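PDB 2BYK: DNA polymerase epsilon subunit 3 from Drosophila melanogaster, which pairs with Chrac-16 through a histone fold to bind DNA and aid nucleosome sliding, and also serves as an accessory component of DNA polymerase epsilon. Local coordinates for residues Thr53-Ala56 / His57-His61; Leu76-Glu79 / Ser80-Pro83; Arg34-Ile37 / Ala38-Ala41. All blocks are in the same frame, centred on the assembly; numbering follows the deposited sequence.

Contact 1. Residues Thr53-Ala56 / His57-His61; sequences TALA and HKQNH
Leu55 and Lys58 meet obliquely: the lysine bends at its third torsion (chi3 70°), which lays CE and NZ along Leu55 CD1, with Lys58 CE 3.5 Å from that methyl. Gln59, one step on, runs extended across the same leucine and brings its CG to 3.3 Å from Leu55 O. Beyond the helix, His61 has CG between the backbone N and the carbonyl carbon (chi1 64°), and its imidazole turns back to Ala56, His61 CE1 coming to 3.7 Å from Ala56 CA. Here the long central helix 31-58 of the histone fold gives way to the loop that leads to helix 66-75. Ala54 O takes two donors, Lys58 N in the carbonyl plane at 3.1 Å and His57 N from above that plane at 2.9 Å. Past the last turn, His61 N donates a hydrogen bond to Ala56 O, 3.0 Å away and almost in line with the carbonyl bond. His61 NE2 also makes a weak hydrogen bond to Asp68 on helix 66-75, whose Gln71 and Thr72 pack on Leu55. With the imidazole of His61 gone, as in an alanine here, Asp68 would probably lose this weak bond and the ring's packing beside Ala56 would go.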
ATOM      1  N   THR B  53      -9.166  -5.201 -10.182  1.00 59.18           N
ATOM      2  CA  THR B  53     -10.332  -5.089 -11.051  1.00 60.14           C
ATOM      3  C   THR B  53     -10.060  -5.895 -12.316  1.00 61.20           C
ATOM      4  O   THR B  53     -10.929  -6.616 -12.811  1.00 60.88           O
ATOM      5  CB  THR B  53     -10.592  -3.623 -11.462  1.00 59.63           C
ATOM      6  OG1 THR B  53     -10.918  -2.851 -10.303  1.00 61.84           O
ATOM      7  CG2 THR B  53     -11.741  -3.538 -12.448  1.00 59.45           C
ATOM      8  N   ALA B  54      -8.841  -5.759 -12.830  1.00 61.91           N
ATOM      9  CA  ALA B  54      -8.420  -6.466 -14.030  1.00 62.28           C
ATOM     10  C   ALA B  54      -8.494  -7.972 -13.814  1.00 64.04           C
ATOM     11  O   ALA B  54      -9.129  -8.679 -14.593  1.00 64.76           O
ATOM     12  CB  ALA B  54      -7.010  -6.063 -14.388  1.00 62.26           C
ATOM     13  N   LEU B  55      -7.846  -8.448 -12.750  1.00 66.01           N
ATOM     14  CA  LEU B  55      -7.813  -9.870 -12.397  1.00 66.76           C
ATOM     15  C   LEU B  55      -9.211 -10.453 -12.211  1.00 68.06           C
ATOM     16  O   LEU B  55      -9.468 -11.614 -12.532  1.00 66.76           O
ATOM     17  CB  LEU B  55      -7.001 -10.059 -11.116  1.00 66.05           C
ATOM     18  CG  LEU B  55      -6.842 -11.487 -10.606  1.00 65.55           C
ATOM     19  CD1 LEU B  55      -6.194 -12.355 -11.673  1.00 65.77           C
ATOM     20  CD2 LEU B  55      -6.000 -11.463  -9.351  1.00 65.93           C
ATOM     21  N   ALA B  56     -10.110  -9.634 -11.685  1.00 71.01           N
ATOM     22  CA  ALA B  56     -11.484 -10.046 -11.464  1.00 74.57           C
ATOM     23  C   ALA B  56     -12.216 -10.293 -12.789  1.00 77.92           C
ATOM     24  O   ALA B  56     -13.129 -11.107 -12.844  1.00 77.59           O
ATOM     25  CB  ALA B  56     -12.211  -8.989 -10.645  1.00 72.84           C
ATOM     26  N   HIS B  57     -11.827  -9.593 -13.852  1.00 82.68           N
ATOM     27  CA  HIS B  57     -12.476  -9.789 -15.148  1.00 87.12           C
ATOM     28  C   HIS B  57     -11.834 -10.941 -15.912  1.00 89.39           C
ATOM     29  O   HIS B  57     -12.483 -11.555 -16.756  1.00 89.84           O
ATOM     30  CB  HIS B  57     -12.432  -8.508 -15.996  1.00 89.17           C
ATOM     31  CG  HIS B  57     -13.059  -8.654 -17.355  1.00 92.95           C
ATOM     32  ND1 HIS B  57     -12.403  -9.230 -18.425  1.00 94.04           N
ATOM     33  CD2 HIS B  57     -14.284  -8.302 -17.816  1.00 93.70           C
ATOM     34  CE1 HIS B  57     -13.196  -9.225 -19.483  1.00 94.39           C
ATOM     35  NE2 HIS B  57     -14.343  -8.667 -19.140  1.00 94.53           N
ATOM     36  N   LYS B  58     -10.567 -11.235 -15.615  1.00 92.35           N
ATOM     37  CA  LYS B  58      -9.850 -12.333 -16.278  1.00 94.67           C
ATOM     38  C   LYS B  58     -10.478 -13.661 -15.858  1.00 95.36           C
ATOM     39  O   LYS B  58     -10.301 -14.689 -16.517  1.00 96.13           O
ATOM     40  CB  LYS B  58      -8.359 -12.329 -15.897  1.00 95.82           C
ATOM     41  CG  LYS B  58      -7.516 -13.371 -16.647  1.00 97.83           C
ATOM     42  CD  LYS B  58      -6.060 -13.437 -16.161  1.00 99.26           C
ATOM     43  CE  LYS B  58      -5.951 -14.026 -14.752  1.00100.55           C
ATOM     44  NZ  LYS B  58      -4.536 -14.182 -14.295  1.00100.80           N
ATOM     45  N   GLN B  59     -11.207 -13.620 -14.746  1.00 95.60           N
ATOM     46  CA  GLN B  59     -11.895 -14.783 -14.205  1.00 95.81           C
ATOM     47  C   GLN B  59     -13.369 -14.437 -14.356  1.00 96.08           C
ATOM     48  O   GLN B  59     -14.250 -15.050 -13.750  1.00 94.80           O
ATOM     49  CB  GLN B  59     -11.504 -14.953 -12.741  1.00 96.04           C
ATOM     50  CG  GLN B  59      -9.992 -14.922 -12.553  1.00 97.90           C
ATOM     51  CD  GLN B  59      -9.567 -15.006 -11.106  1.00 98.69           C
ATOM     52  OE1 GLN B  59      -9.868 -14.119 -10.304  1.00 99.22           O
ATOM     53  NE2 GLN B  59      -8.857 -16.077 -10.762  1.00 98.42           N
ATOM     54  N   ASN B  60     -13.581 -13.435 -15.208  1.00 97.71           N
ATOM     55  CA  ASN B  60     -14.865 -12.833 -15.576  1.00 99.64           C
ATOM     56  C   ASN B  60     -16.021 -12.813 -14.568  1.00 99.58           C
ATOM     57  O   ASN B  60     -17.193 -12.908 -14.958  1.00 99.57           O
ATOM     58  CB  ASN B  60     -15.350 -13.378 -16.944  1.00101.13           C
ATOM     59  CG  ASN B  60     -16.089 -14.709 -16.843  1.00102.29           C
ATOM     60  OD1 ASN B  60     -15.570 -15.688 -16.300  1.00102.29           O
ATOM     61  ND2 ASN B  60     -17.307 -14.749 -17.388  1.00102.29           N
ATOM     62  N   HIS B  61     -15.703 -12.669 -13.278  1.00 98.70           N
ATOM     63  CA  HIS B  61     -16.758 -12.580 -12.276  1.00 96.61           C
ATOM     64  C   HIS B  61     -17.018 -11.106 -11.916  1.00 94.11           C
ATOM     65  O   HIS B  61     -16.104 -10.274 -11.883  1.00 93.07           O
ATOM     66  CB  HIS B  61     -16.464 -13.452 -11.028  1.00 98.57           C
ATOM     67  CG  HIS B  61     -15.251 -13.054 -10.241  1.00101.25           C
ATOM     68  ND1 HIS B  61     -13.964 -13.274 -10.684  1.00102.29           N
ATOM     69  CD2 HIS B  61     -15.134 -12.524  -8.999  1.00102.28           C
ATOM     70  CE1 HIS B  61     -13.106 -12.901  -9.749  1.00102.29           C
ATOM     71  NE2 HIS B  61     -13.791 -12.442  -8.716  1.00102.29           N
TER

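Contact 2. Residues Leu76-Glu79 / Ser80-Pro83; sequences LDFE and SFVP
Phe78 and Phe81 project in the same direction, next to each other, and the methylene of the first sits on the ring of the second. Phe78 CB stands over one face of the Phe81 ring, 4.0 Å from its centroid and only 5° off the normal, a CH-pi contact. The two rings themselves meet obliquely, planes 35° apart and centroids separated by 5.2 Å, with Phe78 CD2 approaching Phe81 CZ to 3.8 Å. Both phenylalanines carry CG anti to the carbonyl carbon, which sends the two rings off in a common direction although the backbone turns between them. Phe44 meets the Phe78 ring edge-to-face, and the partner chain packs on both phenylalanines, which are buried. On the backbone side, Glu79 O receives a weak hydrogen bond from Val82 N at 3.3 Å and has Pro83 CD close by, also at 3.3 Å. Val82 CG2 lies against the same oxygen at 3.5 Å, while the valine side chain also touches Leu70 and Thr74 of helix 66-75. Just before Phe78, Asp77 with its positive phi is the C-prime residue of a Schellman motif, Phe78 N bonding to Leu73 O and Asp77 N to Thr74 O. The segment is thus a Schellman motif closing helix 66-75, then a short connection, carrying the Phe78-Phe81 pair, to the C-terminal helix 82-96 that extends this histone-fold subunit.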
ATOM      1  N   LEU B  76       1.847  -8.373  -7.769  1.00 72.39           N
ATOM      2  CA  LEU B  76       2.578  -7.125  -7.921  1.00 70.78           C
ATOM      3  C   LEU B  76       3.884  -7.161  -7.126  1.00 72.18           C
ATOM      4  O   LEU B  76       4.563  -6.140  -6.992  1.00 73.25           O
ATOM      5  CB  LEU B  76       1.708  -5.947  -7.473  1.00 67.43           C
ATOM      6  CG  LEU B  76       0.516  -5.639  -8.376  1.00 64.52           C
ATOM      7  CD1 LEU B  76      -0.327  -4.548  -7.756  1.00 64.08           C
ATOM      8  CD2 LEU B  76       1.011  -5.223  -9.748  1.00 62.67           C
ATOM      9  N   ASP B  77       4.224  -8.344  -6.613  1.00 73.04           N
ATOM     10  CA  ASP B  77       5.445  -8.565  -5.831  1.00 74.82           C
ATOM     11  C   ASP B  77       5.383  -8.150  -4.375  1.00 74.50           C
ATOM     12  O   ASP B  77       6.406  -8.053  -3.693  1.00 73.82           O
ATOM     13  CB  ASP B  77       6.639  -7.887  -6.492  1.00 78.71           C
ATOM     14  CG  ASP B  77       7.420  -8.834  -7.364  1.00 83.10           C
ATOM     15  OD1 ASP B  77       6.798  -9.481  -8.239  1.00 85.17           O
ATOM     16  OD2 ASP B  77       8.654  -8.933  -7.170  1.00 85.58           O
ATOM     17  N   PHE B  78       4.174  -7.896  -3.900  1.00 74.03           N
ATOM     18  CA  PHE B  78       3.981  -7.528  -2.515  1.00 74.11           C
ATOM     19  C   PHE B  78       3.369  -8.753  -1.877  1.00 74.85           C
ATOM     20  O   PHE B  78       2.258  -8.697  -1.356  1.00 75.09           O
ATOM     21  CB  PHE B  78       3.016  -6.353  -2.393  1.00 72.90           C
ATOM     22  CG  PHE B  78       3.524  -5.090  -3.005  1.00 71.61           C
ATOM     23  CD1 PHE B  78       2.861  -4.509  -4.078  1.00 71.52           C
ATOM     24  CD2 PHE B  78       4.668  -4.479  -2.510  1.00 71.64           C
ATOM     25  CE1 PHE B  78       3.330  -3.336  -4.650  1.00 72.82           C
ATOM     26  CE2 PHE B  78       5.147  -3.304  -3.073  1.00 72.33           C
ATOM     27  CZ  PHE B  78       4.478  -2.730  -4.146  1.00 72.81           C
ATOM     28  N   GLU B  79       4.084  -9.871  -1.937  1.00 75.80           N
ATOM     29  CA  GLU B  79       3.558 -11.090  -1.354  1.00 75.69           C
ATOM     30  C   GLU B  79       3.845 -11.174   0.137  1.00 72.76           C
ATOM     31  O   GLU B  79       3.200 -11.930   0.848  1.00 72.70           O
ATOM     32  CB  GLU B  79       4.110 -12.318  -2.067  1.00 80.04           C
ATOM     33  CG  GLU B  79       3.563 -13.602  -1.473  1.00 88.01           C
ATOM     34  CD  GLU B  79       3.729 -14.803  -2.383  1.00 93.30           C
ATOM     35  OE1 GLU B  79       4.883 -15.132  -2.739  1.00 96.34           O
ATOM     36  OE2 GLU B  79       2.696 -15.419  -2.741  1.00 96.06           O
ATOM     37  N   SER B  80       4.807 -10.393   0.613  1.00 69.38           N
ATOM     38  CA  SER B  80       5.125 -10.394   2.032  1.00 66.58           C
ATOM     39  C   SER B  80       3.935  -9.836   2.808  1.00 64.56           C
ATOM     40  O   SER B  80       3.823 -10.008   4.018  1.00 63.86           O
ATOM     41  CB  SER B  80       6.376  -9.552   2.289  1.00 66.89           C
ATOM     42  OG  SER B  80       6.344  -8.347   1.547  1.00 67.83           O
ATOM     43  N   PHE B  81       3.035  -9.182   2.088  1.00 63.22           N
ATOM     44  CA  PHE B  81       1.847  -8.584   2.685  1.00 63.55           C
ATOM     45  C   PHE B  81       0.765  -9.610   2.987  1.00 63.60           C
ATOM     46  O   PHE B  81       0.178  -9.601   4.065  1.00 64.45           O
ATOM     47  CB  PHE B  81       1.236  -7.538   1.741  1.00 64.06           C
ATOM     48  CG  PHE B  81       2.055  -6.287   1.572  1.00 64.17           C
ATOM     49  CD1 PHE B  81       3.436  -6.295   1.757  1.00 63.70           C
ATOM     50  CD2 PHE B  81       1.443  -5.104   1.169  1.00 65.05           C
ATOM     51  CE1 PHE B  81       4.196  -5.144   1.541  1.00 63.18           C
ATOM     52  CE2 PHE B  81       2.197  -3.947   0.951  1.00 65.83           C
ATOM     53  CZ  PHE B  81       3.579  -3.971   1.138  1.00 64.05           C
ATOM     54  N   VAL B  82       0.504 -10.483   2.016  1.00 63.73           N
ATOM     55  CA  VAL B  82      -0.547 -11.498   2.104  1.00 64.11           C
ATOM     56  C   VAL B  82      -0.751 -12.248   3.429  1.00 64.82           C
ATOM     57  O   VAL B  82      -1.888 -12.485   3.837  1.00 65.04           O
ATOM     58  CB  VAL B  82      -0.402 -12.522   0.957  1.00 62.91           C
ATOM     59  CG1 VAL B  82      -1.692 -13.325   0.807  1.00 62.71           C
ATOM     60  CG2 VAL B  82      -0.086 -11.797  -0.337  1.00 61.21           C
ATOM     61  N   PRO B  83       0.334 -12.636   4.116  1.00 65.52           N
ATOM     62  CA  PRO B  83       0.183 -13.351   5.390  1.00 65.96           C
ATOM     63  C   PRO B  83      -0.655 -12.575   6.412  1.00 66.02           C
ATOM     64  O   PRO B  83      -1.703 -13.040   6.874  1.00 65.22           O
ATOM     65  CB  PRO B  83       1.626 -13.524   5.853  1.00 66.10           C
ATOM     66  CG  PRO B  83       2.369 -13.652   4.575  1.00 65.66           C
ATOM     67  CD  PRO B  83       1.754 -12.557   3.734  1.00 66.17           C
TER

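Contact 3. Residues Arg34-Ile37 / Ala38-Ala41; sequences RAAI and ARAA
Arg39 starts with CG anti to its carbonyl carbon and bends at chi3 (-53°), and a turn at chi4 (-89°) sets the guanidinium flat over Ala35 and Ala36, back along the helix. Ala36 CA lies 3.1 Å above the guanidinium plane, offset toward its rim, and Ala35 O is over a face of the group as well. The two terminal nitrogens part over the neighbouring methyls: Arg39 NH2 comes to 3.4 Å from Ala36 CB, and Arg39 NH1 to 3.7 Å from Ala35 CB. Nearer the backbone, Arg39 CG is 3.1 Å from Ala35 O. Arg39 NH2 also has a weak hydrogen bond to the backbone of the other protein chain, placing this end of the group next to the partner chain. Beneath it run regular i to i+4 bonds, such as Ala40 N to Ala36 O at 2.7 Å, nearly straight at 163°, and Ala41 N to Ile37 O at 2.8 Å. Ile37 packs on Ile19 and Ala41 on Ile15 of helix 14-22, and they and Ala40 also meet apolar side chains of the partner chain. An alanine-rich turn with helix 14-22 and the second subunit packed on it belongs to the long central helix of a histone-fold heterodimer.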
ATOM      1  N   ARG B  34       7.769  12.795   3.540  1.00 61.09           N
ATOM      2  CA  ARG B  34       6.445  12.395   3.982  1.00 60.92           C
ATOM      3  C   ARG B  34       5.380  12.703   2.932  1.00 57.95           C
ATOM      4  O   ARG B  34       4.393  11.980   2.805  1.00 57.24           O
ATOM      5  CB  ARG B  34       6.133  13.071   5.313  1.00 65.14           C
ATOM      6  CG  ARG B  34       7.105  12.626   6.392  1.00 74.29           C
ATOM      7  CD  ARG B  34       6.732  13.104   7.787  1.00 82.13           C
ATOM      8  NE  ARG B  34       6.953  14.539   7.970  1.00 88.86           N
ATOM      9  CZ  ARG B  34       6.830  15.178   9.134  1.00 92.65           C
ATOM     10  NH1 ARG B  34       6.487  14.510  10.239  1.00 94.27           N
ATOM     11  NH2 ARG B  34       7.050  16.489   9.194  1.00 94.19           N
ATOM     12  N   ALA B  35       5.601  13.763   2.161  1.00 55.39           N
ATOM     13  CA  ALA B  35       4.670  14.162   1.110  1.00 51.83           C
ATOM     14  C   ALA B  35       4.680  13.115   0.020  1.00 49.90           C
ATOM     15  O   ALA B  35       3.625  12.689  -0.453  1.00 50.53           O
ATOM     16  CB  ALA B  35       5.074  15.492   0.540  1.00 52.52           C
ATOM     17  N   ALA B  36       5.882  12.712  -0.382  1.00 46.69           N
ATOM     18  CA  ALA B  36       6.043  11.700  -1.413  1.00 45.47           C
ATOM     19  C   ALA B  36       5.383  10.402  -0.969  1.00 45.84           C
ATOM     20  O   ALA B  36       4.576   9.830  -1.697  1.00 47.19           O
ATOM     21  CB  ALA B  36       7.511  11.467  -1.688  1.00 44.88           C
ATOM     22  N   ILE B  37       5.720   9.947   0.234  1.00 44.74           N
ATOM     23  CA  ILE B  37       5.161   8.714   0.773  1.00 43.07           C
ATOM     24  C   ILE B  37       3.648   8.728   0.705  1.00 43.54           C
ATOM     25  O   ILE B  37       3.020   7.756   0.282  1.00 43.75           O
ATOM     26  CB  ILE B  37       5.615   8.497   2.227  1.00 42.28           C
ATOM     27  CG1 ILE B  37       7.097   8.124   2.226  1.00 42.30           C
ATOM     28  CG2 ILE B  37       4.786   7.405   2.898  1.00 39.34           C
ATOM     29  CD1 ILE B  37       7.723   8.098   3.583  1.00 46.12           C
ATOM     30  N   ALA B  38       3.060   9.839   1.116  1.00 44.37           N
ATOM     31  CA  ALA B  38       1.615   9.960   1.087  1.00 45.09           C
ATOM     32  C   ALA B  38       1.097   9.870  -0.349  1.00 45.94           C
ATOM     33  O   ALA B  38       0.105   9.194  -0.611  1.00 47.13           O
ATOM     34  CB  ALA B  38       1.190  11.269   1.726  1.00 43.31           C
ATOM     35  N   ARG B  39       1.767  10.541  -1.284  1.00 46.05           N
ATOM     36  CA  ARG B  39       1.328  10.499  -2.671  1.00 46.05           C
ATOM     37  C   ARG B  39       1.423   9.080  -3.180  1.00 45.08           C
ATOM     38  O   ARG B  39       0.541   8.592  -3.881  1.00 45.29           O
ATOM     39  CB  ARG B  39       2.192  11.402  -3.538  1.00 47.96           C
ATOM     40  CG  ARG B  39       2.118  12.863  -3.166  1.00 54.48           C
ATOM     41  CD  ARG B  39       2.706  13.712  -4.277  1.00 58.69           C
ATOM     42  NE  ARG B  39       4.048  13.251  -4.619  1.00 63.58           N
ATOM     43  CZ  ARG B  39       5.161  13.678  -4.028  1.00 65.71           C
ATOM     44  NH1 ARG B  39       5.092  14.595  -3.064  1.00 65.67           N
ATOM     45  NH2 ARG B  39       6.342  13.176  -4.391  1.00 65.68           N
ATOM     46  N   ALA B  40       2.510   8.419  -2.813  1.00 45.38           N
ATOM     47  CA  ALA B  40       2.761   7.044  -3.214  1.00 45.78           C
ATOM     48  C   ALA B  40       1.673   6.102  -2.706  1.00 45.42           C
ATOM     49  O   ALA B  40       1.188   5.241  -3.447  1.00 44.61           O
ATOM     50  CB  ALA B  40       4.103   6.607  -2.688  1.00 47.12           C
ATOM     51  N   ALA B  41       1.309   6.262  -1.437  1.00 44.92           N
ATOM     52  CA  ALA B  41       0.268   5.444  -0.834  1.00 46.21           C
ATOM     53  C   ALA B  41      -1.004   5.548  -1.678  1.00 46.89           C
ATOM     54  O   ALA B  41      -1.743   4.573  -1.825  1.00 48.08           O
ATOM     55  CB  ALA B  41       0.002   5.908   0.583  1.00 45.43           C
TER

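How the contacts relate
Contacts 3 and 1 both lie on the long helix 31-58, contact 3 near its start and contact 1 at its C-terminal end, with centres 29 Å apart and nearest atoms about 15 Å apart. Contact 2 comes later in the chain, between helices 66-75 and 82-96, and its centre is 19 Å from that of contact 1 and 20 Å from that of contact 3. No two of the three touch; contact 2 stays about 9 Å, nearest atoms, from each of the others. Helix 66-75 links contacts 1 and 2, packing on Leu55 and on Val82. Contacts 2 and 3 both meet the partner chain, whereas contact 1 touches no other chain of the assembly.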